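Local coordinates for possible thiol-disulfide isomerase (Cytophaga hutchinsonii, PDB 3HCZ), which probably catalyses thiol-disulfide exchange through a domain of the thioredoxin fold, at residues A[66-71]-A[90-95]; A[35-40]-A[48-53]; A[9-14]-A[105-110]. All blocks are in the same frame, centred on the assembly; numbering follows the deposited sequence.

Contact 1: A[66-71]-A[90-95]; sequences QVYAAN and GWLNVR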
loop_
_atom_site.group_PDB
_atom_site.type_symbol
_atom_site.label_atom_id
_atom_site.label_comp_id
_atom_site.label_asym_id
_atom_site.label_seq_id
_atom_site.Cartn_x
_atom_site.Cartn_y
_atom_site.Cartn_z
ATOM N N GLN A 66 4.680 -0.317 -7.799
ATOM C CA GLN A 66 4.686 -1.366 -6.778
ATOM C C GLN A 66 3.533 -1.112 -5.789
ATOM O O GLN A 66 3.164 0.059 -5.545
ATOM C CB GLN A 66 6.062 -1.442 -6.061
ATOM C CG GLN A 66 6.157 -2.516 -4.922
ATOM C CD GLN A 66 5.898 -3.902 -5.446
ATOM O OE1 GLN A 66 4.745 -4.308 -5.601
ATOM N NE2 GLN A 66 6.973 -4.639 -5.768
ATOM N N VAL A 67 2.983 -2.180 -5.205
ATOM C CA VAL A 67 2.074 -2.033 -4.055
ATOM C C VAL A 67 2.824 -2.506 -2.795
ATOM O O VAL A 67 3.343 -3.635 -2.744
ATOM C CB VAL A 67 0.774 -2.852 -4.198
ATOM C CG1 VAL A 67 -0.110 -2.718 -2.917
ATOM C CG2 VAL A 67 -0.025 -2.439 -5.472
ATOM N N TYR A 68 2.913 -1.589 -1.831
ATOM C CA TYR A 68 3.470 -1.875 -0.517
ATOM C C TYR A 68 2.233 -2.265 0.264
ATOM O O TYR A 68 1.497 -1.378 0.790
ATOM C CB TYR A 68 4.163 -0.614 0.031
ATOM C CG TYR A 68 5.075 -0.886 1.223
ATOM C CD1 TYR A 68 6.400 -1.293 1.023
ATOM C CD2 TYR A 68 4.629 -0.667 2.520
ATOM C CE1 TYR A 68 7.253 -1.533 2.114
ATOM C CE2 TYR A 68 5.488 -0.887 3.635
ATOM C CZ TYR A 68 6.782 -1.325 3.411
ATOM O OH TYR A 68 7.602 -1.551 4.513
ATOM N N ALA A 69 1.942 -3.584 0.281
ATOM C CA ALA A 69 0.688 -4.064 0.820
ATOM C C ALA A 69 0.934 -4.310 2.317
ATOM O O ALA A 69 1.498 -5.346 2.709
ATOM C CB ALA A 69 0.180 -5.332 0.111
ATOM N N ALA A 70 0.583 -3.307 3.112
ATOM C CA ALA A 70 0.932 -3.254 4.554
ATOM C C ALA A 70 -0.208 -3.899 5.363
ATOM O O ALA A 70 -1.216 -3.260 5.680
ATOM C CB ALA A 70 1.159 -1.794 4.974
ATOM N N ASN A 71 -0.048 -5.182 5.676
ATOM C CA ASN A 71 -1.016 -5.839 6.495
ATOM C C ASN A 71 -0.840 -5.368 7.955
ATOM O O ASN A 71 0.291 -5.297 8.442
ATOM C CB ASN A 71 -0.868 -7.344 6.342
ATOM C CG ASN A 71 -1.767 -8.084 7.263
ATOM O OD1 ASN A 71 -1.433 -8.302 8.437
ATOM N ND2 ASN A 71 -2.926 -8.515 6.746
ATOM N N GLY A 90 2.488 -11.845 -5.382
ATOM C CA GLY A 90 3.452 -11.255 -6.323
ATOM C C GLY A 90 3.947 -9.863 -5.942
ATOM O O GLY A 90 5.103 -9.484 -6.272
ATOM N N TRP A 91 3.101 -9.083 -5.266
ATOM C CA TRP A 91 3.496 -7.723 -4.906
ATOM C C TRP A 91 4.231 -7.680 -3.576
ATOM O O TRP A 91 4.519 -8.735 -3.005
ATOM C CB TRP A 91 2.292 -6.775 -4.902
ATOM C CG TRP A 91 1.161 -7.082 -3.936
ATOM C CD1 TRP A 91 1.192 -7.804 -2.759
ATOM C CD2 TRP A 91 -0.170 -6.566 -4.047
ATOM N NE1 TRP A 91 -0.072 -7.786 -2.153
ATOM C CE2 TRP A 91 -0.910 -7.028 -2.933
ATOM C CE3 TRP A 91 -0.820 -5.780 -5.013
ATOM C CZ2 TRP A 91 -2.277 -6.713 -2.757
ATOM C CZ3 TRP A 91 -2.161 -5.450 -4.827
ATOM C CH2 TRP A 91 -2.879 -5.923 -3.711
ATOM N N LEU A 92 4.509 -6.482 -3.058
ATOM C CA LEU A 92 5.260 -6.382 -1.778
ATOM C C LEU A 92 4.382 -6.505 -0.522
ATOM O O LEU A 92 4.026 -5.497 0.117
ATOM C CB LEU A 92 6.170 -5.155 -1.739
ATOM C CG LEU A 92 7.081 -4.995 -0.517
ATOM C CD1 LEU A 92 7.787 -6.335 -0.147
ATOM C CD2 LEU A 92 8.129 -3.898 -0.833
ATOM N N ASN A 93 4.015 -7.749 -0.186
ATOM C CA ASN A 93 3.335 -8.003 1.083
ATOM C C ASN A 93 4.276 -7.830 2.268
ATOM O O ASN A 93 5.338 -8.482 2.320
ATOM C CB ASN A 93 2.794 -9.429 1.116
ATOM C CG ASN A 93 1.645 -9.624 0.151
ATOM O OD1 ASN A 93 0.587 -9.004 0.314
ATOM N ND2 ASN A 93 1.834 -10.499 -0.855
ATOM N N VAL A 94 3.896 -6.959 3.184
ATOM C CA VAL A 94 4.634 -6.772 4.421
ATOM C C VAL A 94 3.702 -6.775 5.639
ATOM O O VAL A 94 2.474 -6.592 5.504
ATOM C CB VAL A 94 5.508 -5.464 4.434
ATOM C CG1 VAL A 94 6.631 -5.538 3.387
ATOM C CG2 VAL A 94 4.656 -4.179 4.201
ATOM N N ARG A 95 4.305 -7.002 6.810
ATOM C CA ARG A 95 3.579 -6.934 8.074
ATOM C C ARG A 95 4.555 -6.319 9.075
ATOM O O ARG A 95 5.779 -6.394 8.865
ATOM C CB ARG A 95 3.125 -8.350 8.528
ATOM C CG ARG A 95 2.004 -8.320 9.568
ATOM C CD ARG A 95 1.586 -9.739 10.069
ATOM N NE ARG A 95 2.655 -10.498 10.761
ATOM C CZ ARG A 95 3.087 -10.237 11.997
ATOM N NH1 ARG A 95 4.056 -10.951 12.516
ATOM N NH2 ARG A 95 2.603 -9.215 12.700
HETATM O O HOH W 1 6.763 -7.390 -6.799
HETATM O O HOH W 2 0.328 -7.784 2.920
#
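A69 lies next to N93 across two parallel strands, and both of its backbone polar atoms are used: A69 N donates to L92 O at 2.8 Å, and V94 N donates to A69 O at 2.9 Å. N71 N continues the pattern to V94 O at 2.9 Å. Where strand 92-95 begins the pairing is weak: L92 N makes one weak bond to V67 O and another to Q66 OE1. A bend at chi2 (60°) folds the Q66 amide back over its own strand, where OE1 accepts V67 N in the carbonyl plane, on a lone pair.

The apolar contacts form two groups. In one, V94 CG2 stands over a face of the Y68 ring, 3.8 Å from its centroid, a CH-pi contact; with CG1 anti to the carbonyl carbon (chi1 -65°), CG2 is left between that carbon and the backbone N. L92 runs alongside the same tyrosine, its CD2 3.6 Å from Y68 CD1. In the other, V67 CG1 stands over one face of the six-membered ring of W91, toward its rim and 3.9 Å from the centroid, while the small A69 lets the indole come close to the strand.

Polar side chains finish the contact. W91 NE1 reaches N93 OD1 at 2.8 Å, and a water joins that OD1 to A69 O. N71 and R95 lie side by side, their polar ends turned to the loop after strand 65-71: N71 ND2 to the E73 carboxylate, R95 NH2 to E73 O, and R95 NE in a salt bridge to D76.

Helix 77-86 connects these two strands in a beta-alpha-beta unit, its W79 packing on N71, N93 and R95. L53 and W57 of helix 49-60 cover V67, and strand 33-39 pairs with the other side of strand 66-71.

Contact 2: A[35-40]-A[48-53]; sequences ILFFWD and QETPKL
L53 CD2 sits over one face of the F37 ring, 3.7 Å from the centroid and 19° off the normal, which makes a CH-pi contact the tight centre of this strand-helix packing. The two side chains meet head-on. Each has CG anti to its own backbone nitrogen (F37 chi1 -174°, L53 chi1 -178°), and this extends both into the space between strand and helix. T50 meets the same ring differently: its OG1 lies at the edge, in the ring plane, 3.4 Å from F37 CE2. A threonine suits this place because its hydroxyl can lie against the aromatic rim and still be hydrogen-bonded to Q47.

Away from this centre the fit is looser. W39 CB is 3.9 Å from T50 OG1, with T50 CG2 above a face of the indole. E49, partly exposed, brings only its CB near the phenyl ring, 4.2 Å from F37 CZ. I35, disordered over two conformers, makes at most a doubtful contact with L53.

No hydrogen bond crosses between the segments. The short axes of strand 35-39 and helix 49-53 pass 10.5 Å apart and run roughly antiparallel, as expected for a helix laid on a sheet. Strand 33-39 followed by helix 49-60 is the strand-helix unit characteristic of the thioredoxin fold, and the intervening loop carries a Cys-Gly-His-Cys sequence, consistent with a redox-active site.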
loop_
_atom_site.group_PDB
_atom_site.type_symbol
_atom_site.label_atom_id
_atom_site.label_comp_id
_atom_site.label_asym_id
_atom_site.label_seq_id
_atom_site.Cartn_x
_atom_site.Cartn_y
_atom_site.Cartn_z
ATOM N N ILE A 35 1.920 2.321 -4.397
ATOM C CA ILE A 35 0.609 2.310 -3.791
ATOM C C ILE A 35 0.794 1.788 -2.355
ATOM O O ILE A 35 1.195 0.634 -2.159
ATOM C CB ILE A 35 -0.372 1.403 -4.588
ATOM C CG1 ILE A 35 -0.317 1.695 -6.100
ATOM C CG2 ILE A 35 -1.804 1.519 -4.038
ATOM C CD1 ILE A 35 -0.504 3.163 -6.463
ATOM N N LEU A 36 0.533 2.636 -1.381
ATOM C CA LEU A 36 0.628 2.231 -0.037
ATOM C C LEU A 36 -0.760 1.702 0.349
ATOM O O LEU A 36 -1.735 2.455 0.356
ATOM C CB LEU A 36 1.120 3.407 0.821
ATOM C CG LEU A 36 1.168 3.198 2.318
ATOM C CD1 LEU A 36 1.948 1.879 2.729
ATOM C CD2 LEU A 36 1.866 4.461 2.870
ATOM N N PHE A 37 -0.850 0.415 0.683
ATOM C CA PHE A 37 -2.183 -0.207 0.924
ATOM C C PHE A 37 -2.295 -0.931 2.264
ATOM O O PHE A 37 -1.733 -2.009 2.441
ATOM C CB PHE A 37 -2.502 -1.148 -0.262
ATOM C CG PHE A 37 -3.854 -1.746 -0.232
ATOM C CD1 PHE A 37 -5.001 -0.959 -0.446
ATOM C CD2 PHE A 37 -4.009 -3.110 0.016
ATOM C CE1 PHE A 37 -6.297 -1.558 -0.431
ATOM C CE2 PHE A 37 -5.286 -3.699 0.039
ATOM C CZ PHE A 37 -6.423 -2.915 -0.192
ATOM N N PHE A 38 -3.074 -0.368 3.194
ATOM C CA PHE A 38 -3.203 -0.960 4.522
ATOM C C PHE A 38 -4.456 -1.820 4.545
ATOM O O PHE A 38 -5.539 -1.357 4.154
ATOM C CB PHE A 38 -3.284 0.105 5.631
ATOM C CG PHE A 38 -2.084 1.007 5.714
ATOM C CD1 PHE A 38 -0.992 0.681 6.555
ATOM C CD2 PHE A 38 -2.051 2.221 4.991
ATOM C CE1 PHE A 38 0.160 1.509 6.631
ATOM C CE2 PHE A 38 -0.909 3.086 5.076
ATOM C CZ PHE A 38 0.203 2.728 5.884
ATOM N N TRP A 39 -4.315 -3.059 5.009
ATOM C CA TRP A 39 -5.411 -4.024 4.935
ATOM C C TRP A 39 -5.291 -5.039 6.056
ATOM O O TRP A 39 -4.274 -5.097 6.780
ATOM C CB TRP A 39 -5.443 -4.715 3.552
ATOM C CG TRP A 39 -4.334 -5.691 3.342
ATOM C CD1 TRP A 39 -2.989 -5.410 3.082
ATOM C CD2 TRP A 39 -4.447 -7.111 3.405
ATOM N NE1 TRP A 39 -2.290 -6.597 2.945
ATOM C CE2 TRP A 39 -3.162 -7.645 3.155
ATOM C CE3 TRP A 39 -5.523 -7.990 3.640
ATOM C CZ2 TRP A 39 -2.921 -9.026 3.145
ATOM C CZ3 TRP A 39 -5.288 -9.360 3.624
ATOM C CH2 TRP A 39 -3.998 -9.863 3.371
ATOM N N ASP A 40 -6.367 -5.818 6.235
ATOM C CA ASP A 40 -6.485 -6.750 7.356
ATOM C C ASP A 40 -7.232 -7.974 6.835
ATOM O O ASP A 40 -8.342 -7.853 6.305
ATOM C CB ASP A 40 -7.260 -6.054 8.492
ATOM C CG ASP A 40 -7.385 -6.884 9.749
ATOM O OD1 ASP A 40 -7.086 -8.099 9.780
ATOM O OD2 ASP A 40 -7.861 -6.294 10.742
ATOM N N GLN A 48 -13.241 -7.364 -0.922
ATOM C CA GLN A 48 -13.109 -7.077 -2.353
ATOM C C GLN A 48 -11.953 -6.219 -2.825
ATOM O O GLN A 48 -11.391 -6.493 -3.882
ATOM C CB GLN A 48 -14.407 -6.499 -2.893
ATOM C CG GLN A 48 -15.504 -7.529 -2.819
ATOM C CD GLN A 48 -15.333 -8.623 -3.856
ATOM O OE1 GLN A 48 -14.995 -9.774 -3.536
ATOM N NE2 GLN A 48 -15.564 -8.271 -5.109
ATOM N N GLU A 49 -11.602 -5.194 -2.053
ATOM C CA GLU A 49 -10.615 -4.216 -2.478
ATOM C C GLU A 49 -9.266 -4.878 -2.708
ATOM O O GLU A 49 -8.572 -4.587 -3.701
ATOM C CB GLU A 49 -10.461 -3.135 -1.426
ATOM C CG GLU A 49 -11.693 -2.271 -1.272
ATOM C CD GLU A 49 -12.595 -2.707 -0.140
ATOM O OE1 GLU A 49 -12.491 -3.878 0.312
ATOM O OE2 GLU A 49 -13.413 -1.867 0.292
ATOM N N THR A 50 -8.893 -5.786 -1.796
ATOM C CA THR A 50 -7.554 -6.391 -1.870
ATOM C C THR A 50 -7.311 -7.157 -3.206
ATOM O O THR A 50 -6.349 -6.832 -3.941
ATOM C CB THR A 50 -7.210 -7.206 -0.583
ATOM O OG1 THR A 50 -7.314 -6.333 0.553
ATOM C CG2 THR A 50 -5.760 -7.772 -0.640
ATOM N N PRO A 51 -8.170 -8.148 -3.544
ATOM C CA PRO A 51 -7.884 -8.887 -4.766
ATOM C C PRO A 51 -8.117 -8.047 -6.023
ATOM O O PRO A 51 -7.456 -8.277 -7.040
ATOM C CB PRO A 51 -8.878 -10.063 -4.708
ATOM C CG PRO A 51 -9.991 -9.569 -3.793
ATOM C CD PRO A 51 -9.234 -8.801 -2.757
ATOM N N LYS A 52 -9.059 -7.113 -5.977
ATOM C CA LYS A 52 -9.279 -6.257 -7.118
ATOM C C LYS A 52 -8.097 -5.318 -7.379
ATOM O O LYS A 52 -7.773 -5.038 -8.528
ATOM C CB LYS A 52 -10.570 -5.458 -6.962
ATOM C CG LYS A 52 -11.805 -6.319 -7.253
ATOM C CD LYS A 52 -13.088 -5.530 -7.064
ATOM C CE LYS A 52 -14.315 -6.290 -7.549
ATOM N NZ LYS A 52 -14.379 -6.347 -9.043
ATOM N N LEU A 53 -7.490 -4.801 -6.310
ATOM C CA LEU A 53 -6.274 -3.997 -6.440
ATOM C C LEU A 53 -5.176 -4.891 -7.020
ATOM O O LEU A 53 -4.361 -4.442 -7.824
ATOM C CB LEU A 53 -5.827 -3.429 -5.080
ATOM C CG LEU A 53 -4.575 -2.532 -5.155
ATOM C CD1 LEU A 53 -4.788 -1.305 -6.087
ATOM C CD2 LEU A 53 -4.103 -2.100 -3.758
#

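Contact 3: A[9-14]-A[105-110]; sequences KKAPNL and ITYDIY. With SO4 (sulfate ion), chain B.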
loop_
_atom_site.group_PDB
_atom_site.type_symbol
_atom_site.label_atom_id
_atom_site.label_comp_id
_atom_site.label_asym_id
_atom_site.label_seq_id
_atom_site.Cartn_x
_atom_site.Cartn_y
_atom_site.Cartn_z
ATOM N N LYS A 9 3.782 15.977 1.056
ATOM C CA LYS A 9 4.736 15.627 2.118
ATOM C C LYS A 9 5.151 14.190 1.904
ATOM O O LYS A 9 4.364 13.409 1.335
ATOM C CB LYS A 9 4.087 15.768 3.487
ATOM C CG LYS A 9 3.506 17.157 3.726
ATOM C CD LYS A 9 4.604 18.103 4.168
ATOM C CE LYS A 9 4.097 19.434 4.665
ATOM N NZ LYS A 9 4.391 20.422 3.606
ATOM N N LYS A 10 6.372 13.841 2.321
ATOM C CA LYS A 10 6.846 12.439 2.220
ATOM C C LYS A 10 6.030 11.595 3.203
ATOM O O LYS A 10 5.804 12.019 4.353
ATOM C CB LYS A 10 8.366 12.352 2.470
ATOM C CG LYS A 10 9.036 11.119 1.843
ATOM C CD LYS A 10 10.579 11.267 1.790
ATOM C CE LYS A 10 11.323 9.938 1.513
ATOM N NZ LYS A 10 12.858 10.124 1.481
ATOM N N ALA A 11 5.523 10.444 2.746
ATOM C CA ALA A 11 4.763 9.545 3.613
ATOM C C ALA A 11 5.727 9.086 4.714
ATOM O O ALA A 11 6.926 8.930 4.440
ATOM C CB ALA A 11 4.241 8.335 2.832
ATOM N N PRO A 12 5.231 8.898 5.959
ATOM C CA PRO A 12 6.131 8.359 6.997
ATOM C C PRO A 12 6.763 7.027 6.575
ATOM O O PRO A 12 6.068 6.167 6.000
ATOM C CB PRO A 12 5.190 8.109 8.178
ATOM C CG PRO A 12 4.085 9.169 8.009
ATOM C CD PRO A 12 3.931 9.344 6.514
ATOM N N ASN A 13 8.041 6.831 6.883
ATOM C CA ASN A 13 8.707 5.566 6.502
ATOM C C ASN A 13 8.056 4.433 7.317
ATOM O O ASN A 13 7.484 4.660 8.384
ATOM C CB ASN A 13 10.234 5.642 6.752
ATOM C CG ASN A 13 11.041 4.574 5.991
ATOM O OD1 ASN A 13 10.503 3.724 5.251
ATOM N ND2 ASN A 13 12.358 4.615 6.177
ATOM N N LEU A 14 8.122 3.222 6.777
ATOM C CA LEU A 14 7.600 2.006 7.443
ATOM C C LEU A 14 8.736 0.985 7.463
ATOM O O LEU A 14 9.359 0.716 6.436
ATOM C CB LEU A 14 6.406 1.437 6.666
ATOM C CG LEU A 14 5.176 2.362 6.740
ATOM C CD1 LEU A 14 4.155 1.952 5.667
ATOM C CD2 LEU A 14 4.545 2.174 8.088
ATOM N N ILE A 105 -1.327 6.079 15.440
ATOM C CA ILE A 105 -0.616 7.357 15.568
ATOM C C ILE A 105 -0.049 7.793 14.210
ATOM O O ILE A 105 -0.327 8.892 13.743
ATOM C CB ILE A 105 0.510 7.363 16.656
ATOM C CG1 ILE A 105 -0.094 7.193 18.056
ATOM C CG2 ILE A 105 1.452 8.639 16.511
ATOM C CD1 ILE A 105 0.938 7.098 19.191
ATOM N N THR A 106 0.735 6.929 13.574
ATOM C CA THR A 106 1.477 7.343 12.389
ATOM C C THR A 106 0.613 7.547 11.117
ATOM O O THR A 106 0.827 8.503 10.367
ATOM C CB THR A 106 2.700 6.406 12.159
ATOM O OG1 THR A 106 3.462 6.331 13.380
ATOM C CG2 THR A 106 3.603 6.951 11.074
ATOM N N TYR A 107 -0.351 6.668 10.874
ATOM C CA TYR A 107 -1.107 6.665 9.607
ATOM C C TYR A 107 -2.611 6.832 9.764
ATOM O O TYR A 107 -3.344 6.853 8.761
ATOM C CB TYR A 107 -0.778 5.401 8.767
ATOM C CG TYR A 107 0.392 5.580 7.822
ATOM C CD1 TYR A 107 1.691 5.165 8.188
ATOM C CD2 TYR A 107 0.210 6.190 6.561
ATOM C CE1 TYR A 107 2.783 5.361 7.304
ATOM C CE2 TYR A 107 1.293 6.378 5.686
ATOM C CZ TYR A 107 2.565 5.927 6.063
ATOM O OH TYR A 107 3.620 6.099 5.206
ATOM N N ASP A 108 -3.077 6.976 11.005
ATOM C CA ASP A 108 -4.518 7.102 11.284
ATOM C C ASP A 108 -5.378 5.999 10.673
ATOM O O ASP A 108 -6.441 6.270 10.096
ATOM C CB ASP A 108 -5.012 8.487 10.874
ATOM C CG ASP A 108 -4.411 9.570 11.738
ATOM O OD1 ASP A 108 -4.735 9.591 12.950
ATOM O OD2 ASP A 108 -3.583 10.374 11.239
ATOM N N ILE A 109 -4.919 4.751 10.817
ATOM C CA ILE A 109 -5.659 3.595 10.306
ATOM C C ILE A 109 -6.734 3.135 11.302
ATOM O O ILE A 109 -6.405 2.600 12.368
ATOM C CB ILE A 109 -4.711 2.399 9.962
ATOM C CG1 ILE A 109 -3.561 2.852 9.048
ATOM C CG2 ILE A 109 -5.505 1.272 9.310
ATOM C CD1 ILE A 109 -4.019 3.361 7.652
ATOM N N TYR A 110 -8.004 3.366 10.964
ATOM C CA TYR A 110 -9.138 2.777 11.713
ATOM C C TYR A 110 -9.845 1.727 10.862
ATOM O O TYR A 110 -9.391 0.579 10.797
ATOM C CB TYR A 110 -10.070 3.854 12.217
ATOM C CG TYR A 110 -9.355 4.682 13.227
ATOM C CD1 TYR A 110 -9.318 4.288 14.572
ATOM C CD2 TYR A 110 -8.651 5.827 12.843
ATOM C CE1 TYR A 110 -8.636 5.042 15.522
ATOM C CE2 TYR A 110 -7.947 6.579 13.771
ATOM C CZ TYR A 110 -7.955 6.186 15.113
ATOM O OH TYR A 110 -7.281 6.933 16.042
HETATM S S SO4 B . 10.168 9.479 8.780
HETATM O O1 SO4 B . 8.902 9.714 8.099
HETATM O O2 SO4 B . 10.550 8.085 8.658
HETATM O O3 SO4 B . 11.294 10.217 8.189
HETATM O O4 SO4 B . 9.953 9.868 10.181
#
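Y107 points its phenol at the loop 9-14 and gives its hydroxyl proton to P12 O, with OH and O 2.6 Å apart. The hydroxyl lies in the carbonyl plane on a lone pair, a geometry that helps fix how the ring is set against the loop. P12 and Y107 meet head-on: the proline CG stands over one face of the tyrosine, and its CD is 3.7 Å from Y107 CZ. The short methyl of A11 lies instead at the edge, near the ring plane, with CB 3.3 Å from Y107 OH. L14 meets the ring obliquely, CD2 lying 3.7 Å from Y107 CE1.

On the outer flank P12 passes T106 in the reverse sense. T106 CG2, held anti to the threonine nitrogen, packs tightly on P12 CB at 3.5 Å. N13 turns away from the helix; its backbone N binds a sulfate, probably from the crystallisation liquor, with N13 N 3.2 Å from sulfate O1.

The loop is tied down by Y27, which bonds to A11 and N13, and by backbone bonds from K9 and A11 to I124 and K122. Beneath it, L14 and Y107 of helix 103-107 both rest on L36 and F38 of strand 33-39.

In the fold
All three contacts belong to one thioredoxin-like domain and meet around the central strand 33-39. Contact 2 closes first along the chain and contact 1 follows it, while contact 3 spans both, bringing the N-terminal loop to a helix over ninety residues later. Contacts 1 and 2, with centres about 9 Å apart, share the sheet: strands 33-39 and 65-71 are hydrogen-bonded neighbours, and W91 packs against the first turn of helix 49-60. Contact 3 lies about 15 to 16 Å from the other two centres. Strand 33-39 offers F37 to helix 49-60 in contact 2 and L36 and F38 to the layer of contact 3, so its two faces serve different contacts.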